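Local coordinates for protein Xaa-Pro Dipeptidase (Alteromonas macleodii, PDB 2QS8) that probably acts as a metal-dependent carboxypeptidase or dipeptidase of the amidohydrolase superfamily, and binds methionine in its active site, at residues 67-72 / 111-116. Residues are numbered along the deposited sequence; the frame is centred on the assembly and turned at random.
Sequences DMHVHF and RQVGDS. With MG (magnesium ion), chain C.
Val70 and Gln112 pair as a parallel beta bridge, with Val70 N bonded to Arg111 O and the weak return bond from Val113 N to Val70 O, where two neighbouring strands of the amidohydrolase TIM barrel run side by side. The first carries the family's HxH metal motif, and its metal ligands illustrate how a second shell positions a first. His69 NE2 and His71 NE2 hold the magnesium ion at 2.4 and 2.2 Å, and Asp328 completes the protein's share of the site. Each imidazole is steered from the loop that follows the adjacent strand. Val113 CG2 sits over the centre of the His69 ring, 3.3 Å from its centroid, a CH-pi contact on one face, while its ND1 is hydrogen-bonded to Glu254. His71 is held at its edge instead: ND1 donates to Gly114 O (2.8 Å), close to the ring plane, which fixes the ring's rotation and leaves NE2 for the metal. At the start of the pairing Arg111 turns its side chain back on Met68 through a bend at chi3 (64°), and NE and NH2 both grip Met68 O side-on, NE at 2.7 Å on a lone pair. Selenomethionine Met68 lays CE over one face of that guanidinium, whose NH2 also forms a salt bridge with Glu254. At the end of its strand Gln112 sends its amide to the backbone of Phe72, past the end of strand 69-70, meeting both its N and its O. Its NE2 reaches Phe72 O in the carbonyl plane, nearly straight at 163°, whereas Phe72 N approaches OE1 from above the amide plane, 2.6 Å away.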
loop_
_atom_site.group_PDB
_atom_site.type_symbol
_atom_site.label_atom_id
_atom_site.label_comp_id
_atom_site.label_asym_id
_atom_site.label_seq_id
_atom_site.Cartn_x
_atom_site.Cartn_y
_atom_site.Cartn_z
ATOM N N ASP A 67 8.440 -37.297 4.276
ATOM C CA ASP A 67 9.437 -36.397 3.694
ATOM C C ASP A 67 8.864 -34.983 3.823
ATOM O O ASP A 67 7.872 -34.648 3.197
ATOM C CB ASP A 67 9.681 -36.753 2.217
ATOM C CG ASP A 67 10.920 -36.081 1.647
ATOM O OD1 ASP A 67 11.253 -34.961 2.086
ATOM O OD2 ASP A 67 11.557 -36.672 0.745
HETATM N N MSE A 68 9.492 -34.165 4.662
HETATM C CA MSE A 68 9.026 -32.799 4.912
HETATM C C MSE A 68 9.345 -31.780 3.808
HETATM O O MSE A 68 9.026 -30.601 3.964
HETATM C CB MSE A 68 9.639 -32.275 6.208
HETATM C CG MSE A 68 9.358 -33.096 7.450
HETATM SE SE MSE A 68 7.433 -33.082 7.731
HETATM C CE MSE A 68 7.055 -31.253 8.264
ATOM N N HIS A 69 9.978 -32.209 2.718
ATOM C CA HIS A 69 10.350 -31.251 1.680
ATOM C C HIS A 69 10.445 -31.857 0.286
ATOM O O HIS A 69 11.509 -32.319 -0.134
ATOM C CB HIS A 69 11.683 -30.603 2.067
ATOM C CG HIS A 69 11.995 -29.335 1.329
ATOM N ND1 HIS A 69 12.260 -28.148 1.979
ATOM C CD2 HIS A 69 12.137 -29.082 0.008
ATOM C CE1 HIS A 69 12.557 -27.220 1.087
ATOM N NE2 HIS A 69 12.491 -27.760 -0.116
ATOM N N VAL A 70 9.329 -31.849 -0.432
ATOM C CA VAL A 70 9.307 -32.401 -1.782
ATOM C C VAL A 70 8.627 -31.432 -2.747
ATOM O O VAL A 70 7.856 -30.569 -2.326
ATOM C CB VAL A 70 8.561 -33.768 -1.841
ATOM C CG1 VAL A 70 9.259 -34.786 -0.932
ATOM C CG2 VAL A 70 7.107 -33.590 -1.442
ATOM N N HIS A 71 8.931 -31.577 -4.035
ATOM C CA HIS A 71 8.350 -30.723 -5.065
ATOM C C HIS A 71 7.809 -31.557 -6.229
ATOM O O HIS A 71 8.343 -31.504 -7.341
ATOM C CB HIS A 71 9.398 -29.738 -5.608
ATOM C CG HIS A 71 9.938 -28.793 -4.584
ATOM N ND1 HIS A 71 9.176 -27.796 -4.014
ATOM C CD2 HIS A 71 11.173 -28.685 -4.035
ATOM C CE1 HIS A 71 9.918 -27.112 -3.162
ATOM N NE2 HIS A 71 11.133 -27.630 -3.156
ATOM N N PHE A 72 6.760 -32.330 -5.981
ATOM C CA PHE A 72 6.184 -33.136 -7.048
ATOM C C PHE A 72 5.830 -32.184 -8.185
ATOM O O PHE A 72 5.311 -31.091 -7.944
ATOM C CB PHE A 72 4.906 -33.847 -6.592
ATOM C CG PHE A 72 5.102 -34.836 -5.463
ATOM C CD1 PHE A 72 6.293 -35.545 -5.320
ATOM C CD2 PHE A 72 4.061 -35.105 -4.586
ATOM C CE1 PHE A 72 6.435 -36.511 -4.318
ATOM C CE2 PHE A 72 4.189 -36.069 -3.584
ATOM C CZ PHE A 72 5.377 -36.772 -3.451
ATOM N N ARG A 111 5.292 -33.505 2.763
ATOM C CA ARG A 111 4.952 -32.102 2.879
ATOM C C ARG A 111 5.534 -31.419 1.625
ATOM O O ARG A 111 6.758 -31.296 1.503
ATOM C CB ARG A 111 5.577 -31.493 4.147
ATOM C CG ARG A 111 5.114 -30.069 4.454
ATOM C CD ARG A 111 5.795 -29.457 5.694
ATOM N NE ARG A 111 7.235 -29.306 5.512
ATOM C CZ ARG A 111 8.017 -28.561 6.279
ATOM N NH1 ARG A 111 7.506 -27.889 7.302
ATOM N NH2 ARG A 111 9.308 -28.458 6.003
ATOM N N GLN A 112 4.679 -31.026 0.679
ATOM C CA GLN A 112 5.159 -30.330 -0.514
ATOM C C GLN A 112 5.291 -28.855 -0.143
ATOM O O GLN A 112 4.305 -28.191 0.183
ATOM C CB GLN A 112 4.178 -30.452 -1.681
ATOM C CG GLN A 112 4.646 -29.665 -2.904
ATOM C CD GLN A 112 4.781 -30.526 -4.145
ATOM O OE1 GLN A 112 5.078 -31.718 -4.058
ATOM N NE2 GLN A 112 4.582 -29.921 -5.306
ATOM N N VAL A 113 6.506 -28.342 -0.198
ATOM C CA VAL A 113 6.726 -26.962 0.155
ATOM C C VAL A 113 7.095 -26.088 -1.035
ATOM O O VAL A 113 8.139 -25.435 -1.023
ATOM C CB VAL A 113 7.813 -26.840 1.245
ATOM C CG1 VAL A 113 7.260 -27.348 2.581
ATOM C CG2 VAL A 113 9.031 -27.654 0.848
ATOM N N GLY A 114 6.228 -26.082 -2.050
ATOM C CA GLY A 114 6.460 -25.250 -3.219
ATOM C C GLY A 114 6.228 -25.816 -4.615
ATOM O O GLY A 114 6.767 -26.853 -4.968
ATOM N N ASP A 115 5.406 -25.119 -5.397
ATOM C CA ASP A 115 5.137 -25.465 -6.795
ATOM C C ASP A 115 4.524 -24.214 -7.409
ATOM O O ASP A 115 4.329 -23.229 -6.694
ATOM C CB ASP A 115 4.206 -26.691 -6.944
ATOM C CG ASP A 115 2.839 -26.500 -6.306
ATOM O OD1 ASP A 115 2.541 -27.223 -5.330
ATOM O OD2 ASP A 115 2.057 -25.652 -6.784
ATOM N N SER A 116 4.217 -24.229 -8.705
ATOM C CA SER A 116 3.672 -23.030 -9.342
ATOM C C SER A 116 2.428 -22.455 -8.653
ATOM O O SER A 116 2.063 -21.307 -8.894
ATOM C CB SER A 116 3.407 -23.274 -10.835
ATOM O OG SER A 116 2.447 -24.293 -11.050
HETATM MG MG MG C . 12.866 -26.695 -2.240
#